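Local coordinates for nitroreductase family protein (Sphingopyxis sp., PDB 7DP1) that probably reduces nitro groups of dinitroaniline herbicides, using bound flavin mononucleotide as cofactor and NADPH as electron donor, at residues 102-110 with 210-218; 128-139 with 173-181. The protein carries 1 engineered substitution. All blocks are in the same frame, centred on the assembly; numbering follows the deposited sequence.

Interaction 1. Residues 102-110 with 210-218; sequences GVGEALYAS and APVNRWPVP. With FMN (flavin mononucleotide), chain C.
Ala106 O, over one face of the Trp215 indole, takes a hydrogen bond from Ser110 OG at 2.9 Å, lying in the carbonyl plane, and a weak one from Ser110 N. The bond holds the hydroxyl back against the last turn of helix 96-109, and from there Ser110 OG approaches Trp215 CD1 to 3.0 Å. Trp215 carries the contact from the loop that follows strand 195-204. Its CG lies between the backbone N and the carbonyl carbon (chi1 55°), which brings the indole against Ala106 and Val103. Ala106 CB presses on CE3 of Trp215 at 3.3 Å, Val103 CG2 meets CH2 of the same ring at its edge (3.4 Å), and Val217 CG2 covers the face opposite Ala106 O. Trp215 NE1 bends back to its own loop in a weak bond to Val212 O. Beside the ring, Leu107 CD1 and Val212 CG2 are tightly packed, 3.4 Å apart, their side chains running side by side. Arg19 adds a cation-pi contact to the indole and also binds Trp215 O. Replacing Trp215 by an alanine would probably open a gap between helix and loop, leaving Ala106 CB and Val103 CG2 without their packing surface and Arg19 without its aromatic mate. Two valines pass the contact on to the flavin mononucleotide: Val103 CG2 touches ribityl O4' at 3.4 Å and Val217 CG1 reaches O5' beside the phosphate. With no hydrogen bond joining the two segments, their union rests on apolar packing around one indole, and the flanking valines put methyl groups against the ribityl-phosphate part of the cofactor.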
loop_
_atom_site.group_PDB
_atom_site.type_symbol
_atom_site.label_atom_id
_atom_site.label_comp_id
_atom_site.label_asym_id
_atom_site.label_seq_id
_atom_site.Cartn_x
_atom_site.Cartn_y
_atom_site.Cartn_z
ATOM N N GLY A 102 18.217 -11.774 -5.053
ATOM C CA GLY A 102 18.531 -11.241 -6.367
ATOM C C GLY A 102 18.683 -9.729 -6.369
ATOM O O GLY A 102 19.573 -9.190 -7.028
ATOM N N VAL A 103 17.828 -9.031 -5.622
ATOM C CA VAL A 103 17.963 -7.584 -5.527
ATOM C C VAL A 103 19.126 -7.344 -4.580
ATOM O O VAL A 103 19.813 -6.320 -4.655
ATOM C CB VAL A 103 16.672 -6.881 -5.036
ATOM C CG1 VAL A 103 16.321 -7.280 -3.609
ATOM C CG2 VAL A 103 16.825 -5.379 -5.133
ATOM N N GLY A 104 19.339 -8.309 -3.691
ATOM C CA GLY A 104 20.466 -8.296 -2.777
ATOM C C GLY A 104 21.760 -8.329 -3.566
ATOM O O GLY A 104 22.729 -7.677 -3.197
ATOM N N GLU A 105 21.766 -9.073 -4.673
ATOM C CA GLU A 105 22.956 -9.163 -5.522
ATOM C C GLU A 105 23.326 -7.820 -6.110
ATOM O O GLU A 105 24.462 -7.354 -5.972
ATOM C CB GLU A 105 22.731 -10.129 -6.694
ATOM C CG GLU A 105 22.429 -11.556 -6.335
ATOM C CD GLU A 105 22.739 -12.521 -7.461
ATOM O OE1 GLU A 105 23.729 -12.298 -8.190
ATOM O OE2 GLU A 105 22.000 -13.515 -7.602
ATOM N N ALA A 106 22.348 -7.210 -6.772
ATOM C CA ALA A 106 22.553 -5.961 -7.487
ATOM C C ALA A 106 22.912 -4.789 -6.573
ATOM O O ALA A 106 23.722 -3.932 -6.942
ATOM C CB ALA A 106 21.322 -5.644 -8.296
ATOM N N LEU A 107 22.342 -4.780 -5.370
ATOM C CA LEU A 107 22.612 -3.729 -4.385
ATOM C C LEU A 107 24.065 -3.707 -3.921
ATOM O O LEU A 107 24.670 -2.644 -3.805
ATOM C CB LEU A 107 21.696 -3.891 -3.169
ATOM C CG LEU A 107 21.985 -3.015 -1.942
ATOM C CD1 LEU A 107 22.005 -1.553 -2.313
ATOM C CD2 LEU A 107 20.964 -3.261 -0.830
ATOM N N TYR A 108 24.633 -4.880 -3.682
ATOM C CA TYR A 108 26.010 -4.958 -3.212
ATOM C C TYR A 108 27.016 -4.984 -4.344
ATOM O O TYR A 108 28.137 -4.500 -4.182
ATOM C CB TYR A 108 26.209 -6.174 -2.312
ATOM C CG TYR A 108 25.745 -5.947 -0.898
ATOM C CD1 TYR A 108 24.785 -4.991 -0.603
ATOM C CD2 TYR A 108 26.303 -6.657 0.146
ATOM C CE1 TYR A 108 24.372 -4.770 0.695
ATOM C CE2 TYR A 108 25.902 -6.445 1.440
ATOM C CZ TYR A 108 24.940 -5.502 1.716
ATOM O OH TYR A 108 24.540 -5.292 3.015
ATOM N N ALA A 109 26.612 -5.550 -5.479
ATOM C CA ALA A 109 27.462 -5.588 -6.662
ATOM C C ALA A 109 27.890 -4.175 -7.030
ATOM O O ALA A 109 29.028 -3.948 -7.449
ATOM C CB ALA A 109 26.745 -6.249 -7.822
ATOM N N SER A 110 26.976 -3.224 -6.849
ATOM C CA SER A 110 27.288 -1.821 -7.069
ATOM C C SER A 110 27.824 -1.152 -5.801
ATOM O O SER A 110 27.361 -0.078 -5.409
ATOM C CB SER A 110 26.058 -1.079 -7.566
ATOM O OG SER A 110 24.966 -1.338 -6.718
ATOM N N ALA A 210 25.663 8.147 -7.064
ATOM C CA ALA A 210 26.020 7.020 -6.224
ATOM C C ALA A 210 25.756 5.711 -6.942
ATOM O O ALA A 210 24.690 5.533 -7.541
ATOM C CB ALA A 210 25.243 7.067 -4.916
ATOM N N PRO A 211 26.706 4.770 -6.836
ATOM C CA PRO A 211 26.602 3.483 -7.531
ATOM C C PRO A 211 25.386 2.738 -7.009
ATOM O O PRO A 211 24.631 2.098 -7.753
ATOM C CB PRO A 211 27.904 2.765 -7.155
ATOM C CG PRO A 211 28.341 3.399 -5.866
ATOM C CD PRO A 211 27.875 4.829 -5.939
ATOM N N VAL A 212 25.196 2.874 -5.703
ATOM C CA VAL A 212 24.116 2.235 -4.998
ATOM C C VAL A 212 22.772 2.696 -5.557
ATOM O O VAL A 212 21.793 1.969 -5.468
ATOM C CB VAL A 212 24.213 2.542 -3.487
ATOM C CG1 VAL A 212 23.774 3.971 -3.204
ATOM C CG2 VAL A 212 23.397 1.568 -2.684
ATOM N N ASN A 213 22.749 3.867 -6.197
ATOM C CA ASN A 213 21.506 4.435 -6.730
ATOM C C ASN A 213 21.246 4.311 -8.231
ATOM O O ASN A 213 20.253 4.852 -8.713
ATOM C CB ASN A 213 21.436 5.928 -6.399
ATOM C CG ASN A 213 21.314 6.197 -4.917
ATOM O OD1 ASN A 213 20.809 5.371 -4.162
ATOM N ND2 ASN A 213 21.768 7.370 -4.493
ATOM N N ARG A 214 22.085 3.601 -8.980
ATOM C CA ARG A 214 21.943 3.662 -10.435
ATOM C C ARG A 214 21.777 2.316 -11.142
ATOM O O ARG A 214 21.424 2.271 -12.324
ATOM C CB ARG A 214 23.154 4.379 -11.045
ATOM C CG ARG A 214 23.406 5.792 -10.535
ATOM C CD ARG A 214 24.448 6.482 -11.420
ATOM N NE ARG A 214 23.927 6.633 -12.775
ATOM C CZ ARG A 214 24.671 6.712 -13.871
ATOM N NH1 ARG A 214 25.993 6.631 -13.792
ATOM N NH2 ARG A 214 24.086 6.855 -15.053
ATOM N N TRP A 215 21.989 1.225 -10.416
ATOM C CA TRP A 215 21.776 -0.102 -10.979
ATOM C C TRP A 215 20.290 -0.346 -11.241
ATOM O O TRP A 215 19.435 0.110 -10.485
ATOM C CB TRP A 215 22.354 -1.175 -10.047
ATOM C CG TRP A 215 21.819 -1.092 -8.643
ATOM C CD1 TRP A 215 22.286 -0.293 -7.638
ATOM C CD2 TRP A 215 20.696 -1.801 -8.103
ATOM N NE1 TRP A 215 21.541 -0.480 -6.497
ATOM C CE2 TRP A 215 20.554 -1.393 -6.756
ATOM C CE3 TRP A 215 19.803 -2.741 -8.622
ATOM C CZ2 TRP A 215 19.554 -1.895 -5.922
ATOM C CZ3 TRP A 215 18.810 -3.246 -7.789
ATOM C CH2 TRP A 215 18.695 -2.815 -6.454
ATOM N N PRO A 216 19.978 -1.053 -12.337
ATOM C CA PRO A 216 18.587 -1.328 -12.698
ATOM C C PRO A 216 17.984 -2.338 -11.740
ATOM O O PRO A 216 18.609 -3.361 -11.453
ATOM C CB PRO A 216 18.696 -1.890 -14.115
ATOM C CG PRO A 216 20.044 -2.500 -14.156
ATOM C CD PRO A 216 20.923 -1.685 -13.267
ATOM N N VAL A 217 16.806 -2.024 -11.216
ATOM C CA VAL A 217 16.166 -2.865 -10.217
ATOM C C VAL A 217 15.167 -3.816 -10.849
ATOM O O VAL A 217 14.177 -3.385 -11.439
ATOM C CB VAL A 217 15.446 -2.015 -9.166
ATOM C CG1 VAL A 217 14.986 -2.890 -8.010
ATOM C CG2 VAL A 217 16.370 -0.897 -8.682
ATOM N N PRO A 218 15.391 -5.117 -10.664
ATOM C CA PRO A 218 14.592 -6.158 -11.323
ATOM C C PRO A 218 13.162 -6.276 -10.812
ATOM O O PRO A 218 12.888 -5.983 -9.656
ATOM C CB PRO A 218 15.376 -7.441 -11.021
ATOM C CG PRO A 218 16.170 -7.135 -9.796
ATOM C CD PRO A 218 16.482 -5.669 -9.841
HETATM N N1 FMN C . 15.324 -1.543 1.751
HETATM C C2 FMN C . 16.400 -1.592 2.613
HETATM O O2 FMN C . 17.544 -1.514 2.181
HETATM N N3 FMN C . 16.211 -1.734 3.969
HETATM C C4 FMN C . 14.943 -1.825 4.492
HETATM O O4 FMN C . 14.797 -1.935 5.723
HETATM C C4A FMN C . 13.857 -1.788 3.618
HETATM N N5 FMN C . 12.571 -1.886 4.102
HETATM C C5A FMN C . 11.485 -1.828 3.252
HETATM C C6 FMN C . 10.203 -1.917 3.790
HETATM C C7 FMN C . 9.100 -1.867 2.959
HETATM C C7M FMN C . 7.711 -1.948 3.512
HETATM C C8 FMN C . 9.273 -1.726 1.590
HETATM C C8M FMN C . 8.037 -1.655 0.741
HETATM C C9 FMN C . 10.555 -1.639 1.042
HETATM C C9A FMN C . 11.674 -1.693 1.876
HETATM N N10 FMN C . 12.967 -1.611 1.384
HETATM C C10 FMN C . 14.050 -1.657 2.248
HETATM C "C1'" FMN C . 13.232 -1.435 -0.078
HETATM C "C2'" FMN C . 13.071 -2.695 -0.923
HETATM O "O2'" FMN C . 14.222 -3.492 -0.800
HETATM C "C3'" FMN C . 12.907 -2.266 -2.377
HETATM O "O3'" FMN C . 11.630 -1.671 -2.481
HETATM C "C4'" FMN C . 12.970 -3.414 -3.380
HETATM O "O4'" FMN C . 14.238 -4.042 -3.437
HETATM C "C5'" FMN C . 12.688 -2.841 -4.748
HETATM O "O5'" FMN C . 13.684 -1.888 -5.023
HETATM P P FMN C . 13.188 -0.427 -5.478
HETATM O O1P FMN C . 14.369 0.501 -5.482
HETATM O O2P FMN C . 12.567 -0.526 -6.861
HETATM O O3P FMN C . 12.131 0.050 -4.499
#

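Interaction 2. Residues 128-139 with 173-181; sequences NYRGFGAPVMLF and CPQECWAMY. With FMN (flavin mononucleotide), chain C.
Cys173 SG, on strand 171-175, makes an oblique sulfur-aromatic contact with Phe132 at CE2; further on, Tyr129, Phe139, Trp178 and Tyr181 form an aromatic cluster behind the flavin site of this nitroreductase-family fold. Pro174 packs its ring carbons on the isoalloxazine. Gln175 then extends its chain beyond CG (chi2 -171°) across to Asn128, and its NE2 gives two bonds, 2.8 Å to Asn128 O and 3.0 Å to Asn128 OD1, both in the plane of its amide. Asn128 O also accepts from Gly131 N on its other face, while Asn128 OD1 receives flavin N3 at 2.8 Å, so the Gln175 amide stands in the second shell and probably steadies Asn128, which binds the flavin. Glu176 N donates to flavin N5 at 2.7 Å and Cys177 N to flavin O4. Cys177 O takes the hydroxyl of Tyr129 from above its carbonyl plane and Met180 N from the opposite face, while Cys177 SG sits obliquely over the Tyr129 ring. Trp178 is sandwiched: the edge of Tyr129 meets one face of its six-membered ring at 85° in a T-shaped pair, and the edge of Phe139, by CE1, stands on the other side over the five-membered ring. Trp178 NE1 bonds Gln175 OE1 at 2.9 Å; OE1 lies in the indole plane, while NE1 stands above the plane of the Gln175 carbonyl. With both ends engaged, the amide would tend to be held in its rotation. Last, Tyr181 turns its edge, offset, to the face of Tyr129, its CE2 lying 3.8 Å from Tyr129 CZ.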
loop_
_atom_site.group_PDB
_atom_site.type_symbol
_atom_site.label_atom_id
_atom_site.label_comp_id
_atom_site.label_asym_id
_atom_site.label_seq_id
_atom_site.Cartn_x
_atom_site.Cartn_y
_atom_site.Cartn_z
ATOM N N ASN A 128 21.640 1.303 7.226
ATOM C CA ASN A 128 20.179 1.399 7.334
ATOM C C ASN A 128 19.805 2.229 8.554
ATOM O O ASN A 128 18.876 3.039 8.528
ATOM C CB ASN A 128 19.531 0.008 7.464
ATOM C CG ASN A 128 19.160 -0.619 6.124
ATOM O OD1 ASN A 128 18.053 -0.432 5.628
ATOM N ND2 ASN A 128 20.072 -1.412 5.564
ATOM N N TYR A 129 20.530 2.004 9.637
ATOM C CA TYR A 129 20.171 2.614 10.903
ATOM C C TYR A 129 20.695 4.052 11.023
ATOM O O TYR A 129 20.519 4.696 12.059
ATOM C CB TYR A 129 20.646 1.714 12.044
ATOM C CG TYR A 129 19.880 0.402 11.996
ATOM C CD1 TYR A 129 18.516 0.362 12.277
ATOM C CD2 TYR A 129 20.504 -0.787 11.621
ATOM C CE1 TYR A 129 17.798 -0.834 12.206
ATOM C CE2 TYR A 129 19.790 -1.990 11.554
ATOM C CZ TYR A 129 18.446 -2.001 11.850
ATOM O OH TYR A 129 17.740 -3.180 11.790
ATOM N N ARG A 130 21.276 4.561 9.935
ATOM C CA ARG A 130 21.483 5.994 9.780
ATOM C C ARG A 130 20.655 6.540 8.611
ATOM O O ARG A 130 20.905 7.642 8.128
ATOM C CB ARG A 130 22.957 6.296 9.509
ATOM C CG ARG A 130 23.946 5.482 10.305
ATOM C CD ARG A 130 25.376 5.838 9.892
ATOM N NE ARG A 130 26.121 6.549 10.923
ATOM C CZ ARG A 130 26.739 5.958 11.940
ATOM N NH1 ARG A 130 26.695 4.638 12.066
ATOM N NH2 ARG A 130 27.398 6.684 12.829
ATOM N N GLY A 131 19.640 5.791 8.190
ATOM C CA GLY A 131 18.764 6.240 7.123
ATOM C C GLY A 131 19.554 6.479 5.847
ATOM O O GLY A 131 19.152 7.252 4.976
ATOM N N PHE A 132 20.690 5.797 5.742
ATOM C CA PHE A 132 21.591 5.951 4.605
ATOM C C PHE A 132 21.988 7.404 4.435
ATOM O O PHE A 132 22.229 7.847 3.315
ATOM C CB PHE A 132 20.952 5.427 3.313
ATOM C CG PHE A 132 20.559 3.980 3.372
ATOM C CD1 PHE A 132 21.517 2.996 3.542
ATOM C CD2 PHE A 132 19.233 3.602 3.265
ATOM C CE1 PHE A 132 21.165 1.659 3.587
ATOM C CE2 PHE A 132 18.870 2.266 3.322
ATOM C CZ PHE A 132 19.838 1.291 3.484
ATOM N N GLY A 133 21.999 8.155 5.537
ATOM C CA GLY A 133 22.432 9.537 5.506
ATOM C C GLY A 133 21.351 10.545 5.175
ATOM O O GLY A 133 21.633 11.723 4.960
ATOM N N ALA A 134 20.112 10.086 5.113
ATOM C CA ALA A 134 18.989 10.984 4.891
ATOM C C ALA A 134 18.814 11.918 6.089
ATOM O O ALA A 134 18.980 11.502 7.239
ATOM C CB ALA A 134 17.732 10.204 4.638
ATOM N N PRO A 135 18.484 13.188 5.817
ATOM C CA PRO A 135 18.306 14.216 6.855
ATOM C C PRO A 135 16.987 14.100 7.614
ATOM O O PRO A 135 16.872 14.633 8.715
ATOM C CB PRO A 135 18.356 15.523 6.060
ATOM C CG PRO A 135 17.837 15.142 4.720
ATOM C CD PRO A 135 18.353 13.748 4.463
ATOM N N VAL A 136 16.021 13.407 7.030
ATOM C CA VAL A 136 14.673 13.294 7.583
ATOM C C VAL A 136 14.262 11.833 7.657
ATOM O O VAL A 136 14.568 11.061 6.751
ATOM C CB VAL A 136 13.641 14.084 6.717
ATOM C CG1 VAL A 136 12.209 13.704 7.076
ATOM C CG2 VAL A 136 13.867 15.609 6.843
ATOM N N MET A 137 13.607 11.435 8.741
ATOM C CA MET A 137 13.097 10.068 8.838
ATOM C C MET A 137 11.639 10.075 9.291
ATOM O O MET A 137 11.305 10.664 10.323
ATOM C CB MET A 137 13.943 9.226 9.807
ATOM C CG MET A 137 13.359 7.841 10.098
ATOM S SD MET A 137 13.412 6.738 8.648
ATOM C CE MET A 137 15.188 6.783 8.337
ATOM N N LEU A 138 10.779 9.437 8.500
ATOM C CA LEU A 138 9.359 9.279 8.831
ATOM C C LEU A 138 9.116 7.899 9.377
ATOM O O LEU A 138 9.421 6.895 8.718
ATOM C CB LEU A 138 8.481 9.505 7.597
ATOM C CG LEU A 138 6.975 9.265 7.716
ATOM C CD1 LEU A 138 6.231 10.254 6.854
ATOM C CD2 LEU A 138 6.609 7.851 7.282
ATOM N N PHE A 139 8.489 7.844 10.538
ATOM C CA PHE A 139 8.106 6.571 11.117
ATOM C C PHE A 139 6.606 6.422 11.002
ATOM O O PHE A 139 5.831 7.216 11.567
ATOM C CB PHE A 139 8.551 6.468 12.567
ATOM C CG PHE A 139 10.032 6.311 12.728
ATOM C CD1 PHE A 139 10.640 5.106 12.436
ATOM C CD2 PHE A 139 10.816 7.369 13.177
ATOM C CE1 PHE A 139 12.019 4.948 12.577
ATOM C CE2 PHE A 139 12.183 7.229 13.320
ATOM C CZ PHE A 139 12.796 6.005 13.031
ATOM N N CYS A 173 13.700 6.020 0.953
ATOM C CA CYS A 173 13.919 4.603 1.137
ATOM C C CYS A 173 12.956 4.116 2.197
ATOM O O CYS A 173 13.095 4.487 3.357
ATOM C CB CYS A 173 15.366 4.317 1.573
ATOM S SG CYS A 173 15.770 2.535 1.483
ATOM N N PRO A 174 11.963 3.300 1.812
ATOM C CA PRO A 174 11.149 2.654 2.846
ATOM C C PRO A 174 12.036 1.684 3.623
ATOM O O PRO A 174 12.906 1.056 3.027
ATOM C CB PRO A 174 10.063 1.935 2.048
ATOM C CG PRO A 174 10.658 1.756 0.680
ATOM C CD PRO A 174 11.569 2.893 0.447
ATOM N N GLN A 175 11.873 1.614 4.939
ATOM C CA GLN A 175 12.767 0.796 5.772
ATOM C C GLN A 175 12.039 0.027 6.858
ATOM O O GLN A 175 11.619 0.615 7.847
ATOM C CB GLN A 175 13.816 1.657 6.454
ATOM C CG GLN A 175 14.842 2.301 5.566
ATOM C CD GLN A 175 15.930 2.941 6.404
ATOM O OE1 GLN A 175 15.736 4.018 6.965
ATOM N NE2 GLN A 175 17.072 2.263 6.522
ATOM N N GLU A 176 11.944 -1.289 6.711
ATOM C CA GLU A 176 11.351 -2.110 7.761
ATOM C C GLU A 176 12.359 -2.445 8.847
ATOM O O GLU A 176 12.006 -3.017 9.883
ATOM C CB GLU A 176 10.793 -3.395 7.176
ATOM C CG GLU A 176 9.312 -3.373 7.005
ATOM C CD GLU A 176 8.857 -4.303 5.894
ATOM O OE1 GLU A 176 9.696 -5.069 5.362
ATOM O OE2 GLU A 176 7.659 -4.254 5.559
ATOM N N CYS A 177 13.621 -2.114 8.604
ATOM C CA CYS A 177 14.678 -2.465 9.554
ATOM C C CYS A 177 14.421 -1.884 10.954
ATOM O O CYS A 177 14.814 -2.472 11.962
ATOM C CB CYS A 177 16.034 -1.984 9.028
ATOM S SG CYS A 177 16.105 -0.197 8.745
ATOM N N TRP A 178 13.734 -0.745 11.007
ATOM C CA TRP A 178 13.417 -0.084 12.276
ATOM C C TRP A 178 12.456 -0.910 13.134
ATOM O O TRP A 178 12.462 -0.815 14.368
ATOM C CB TRP A 178 12.833 1.316 12.006
ATOM C CG TRP A 178 13.843 2.209 11.303
ATOM C CD1 TRP A 178 13.872 2.524 9.973
ATOM C CD2 TRP A 178 14.997 2.833 11.889
ATOM N NE1 TRP A 178 14.962 3.314 9.701
ATOM C CE2 TRP A 178 15.666 3.523 10.861
ATOM C CE3 TRP A 178 15.515 2.889 13.191
ATOM C CZ2 TRP A 178 16.825 4.267 11.089
ATOM C CZ3 TRP A 178 16.679 3.624 13.419
ATOM C CH2 TRP A 178 17.318 4.302 12.375
ATOM N N ALA A 179 11.628 -1.726 12.487
ATOM C CA ALA A 179 10.703 -2.566 13.231
ATOM C C ALA A 179 11.439 -3.652 14.023
ATOM O O ALA A 179 10.857 -4.260 14.917
ATOM C CB ALA A 179 9.655 -3.198 12.275
ATOM N N MET A 180 12.712 -3.887 13.705
ATOM C CA MET A 180 13.578 -4.765 14.516
ATOM C C MET A 180 13.805 -4.263 15.936
ATOM O O MET A 180 14.203 -5.031 16.806
ATOM C CB MET A 180 14.935 -4.969 13.840
ATOM C CG MET A 180 14.883 -5.887 12.627
ATOM S SD MET A 180 14.761 -7.616 13.139
ATOM C CE MET A 180 12.986 -7.851 13.239
ATOM N N TYR A 181 13.595 -2.970 16.155
ATOM C CA TYR A 181 13.783 -2.377 17.484
ATOM C C TYR A 181 12.605 -1.472 17.796
ATOM O O TYR A 181 12.800 -0.374 18.321
ATOM C CB TYR A 181 15.083 -1.564 17.573
ATOM C CG TYR A 181 16.299 -2.335 17.166
ATOM C CD1 TYR A 181 16.908 -3.222 18.050
ATOM C CD2 TYR A 181 16.828 -2.204 15.888
ATOM C CE1 TYR A 181 18.009 -3.947 17.681
ATOM C CE2 TYR A 181 17.941 -2.929 15.508
ATOM C CZ TYR A 181 18.525 -3.801 16.409
ATOM O OH TYR A 181 19.633 -4.530 16.045
HETATM N N1 FMN C . 15.324 -1.543 1.751
HETATM C C2 FMN C . 16.400 -1.592 2.613
HETATM O O2 FMN C . 17.544 -1.514 2.181
HETATM N N3 FMN C . 16.211 -1.734 3.969
HETATM C C4 FMN C . 14.943 -1.825 4.492
HETATM O O4 FMN C . 14.797 -1.935 5.723
HETATM C C4A FMN C . 13.857 -1.788 3.618
HETATM N N5 FMN C . 12.571 -1.886 4.102
HETATM C C5A FMN C . 11.485 -1.828 3.252
HETATM C C6 FMN C . 10.203 -1.917 3.790
HETATM C C7 FMN C . 9.100 -1.867 2.959
HETATM C C7M FMN C . 7.711 -1.948 3.512
HETATM C C8 FMN C . 9.273 -1.726 1.590
HETATM C C8M FMN C . 8.037 -1.655 0.741
HETATM C C9 FMN C . 10.555 -1.639 1.042
HETATM C C9A FMN C . 11.674 -1.693 1.876
HETATM N N10 FMN C . 12.967 -1.611 1.384
HETATM C C10 FMN C . 14.050 -1.657 2.248
HETATM C "C1'" FMN C . 13.232 -1.435 -0.078
HETATM C "C2'" FMN C . 13.071 -2.695 -0.923
HETATM O "O2'" FMN C . 14.222 -3.492 -0.800
HETATM C "C3'" FMN C . 12.907 -2.266 -2.377
HETATM O "O3'" FMN C . 11.630 -1.671 -2.481
HETATM C "C4'" FMN C . 12.970 -3.414 -3.380
HETATM O "O4'" FMN C . 14.238 -4.042 -3.437
HETATM C "C5'" FMN C . 12.688 -2.841 -4.748
HETATM O "O5'" FMN C . 13.684 -1.888 -5.023
HETATM P P FMN C . 13.188 -0.427 -5.478
HETATM O O1P FMN C . 14.369 0.501 -5.482
HETATM O O2P FMN C . 12.567 -0.526 -6.861
HETATM O O3P FMN C . 12.131 0.050 -4.499
#

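Past the N-terminal helices and strand 54-59, the last turns of helix 96-109 and Ser110 just beyond it supply residues 102-110 of interaction 1. Residues 128-139 follow, leading into strand 136-143, and after helix 148-167 they are met by residues 173-181, so interaction 2 closes its loop first. The chain then crosses strand 195-204, which lies between strands 136-143 and 171-175 in the antiparallel sheet, before residues 210-218 return to the helix and close the longer loop. Interaction 2 thus falls wholly within the span of interaction 1. Their centres lie about 18 Å apart and they do not touch, but flavin mononucleotide joins them: 128-139 and 173-181 hold its ring system, 102-110 and 210-218 flank its tail.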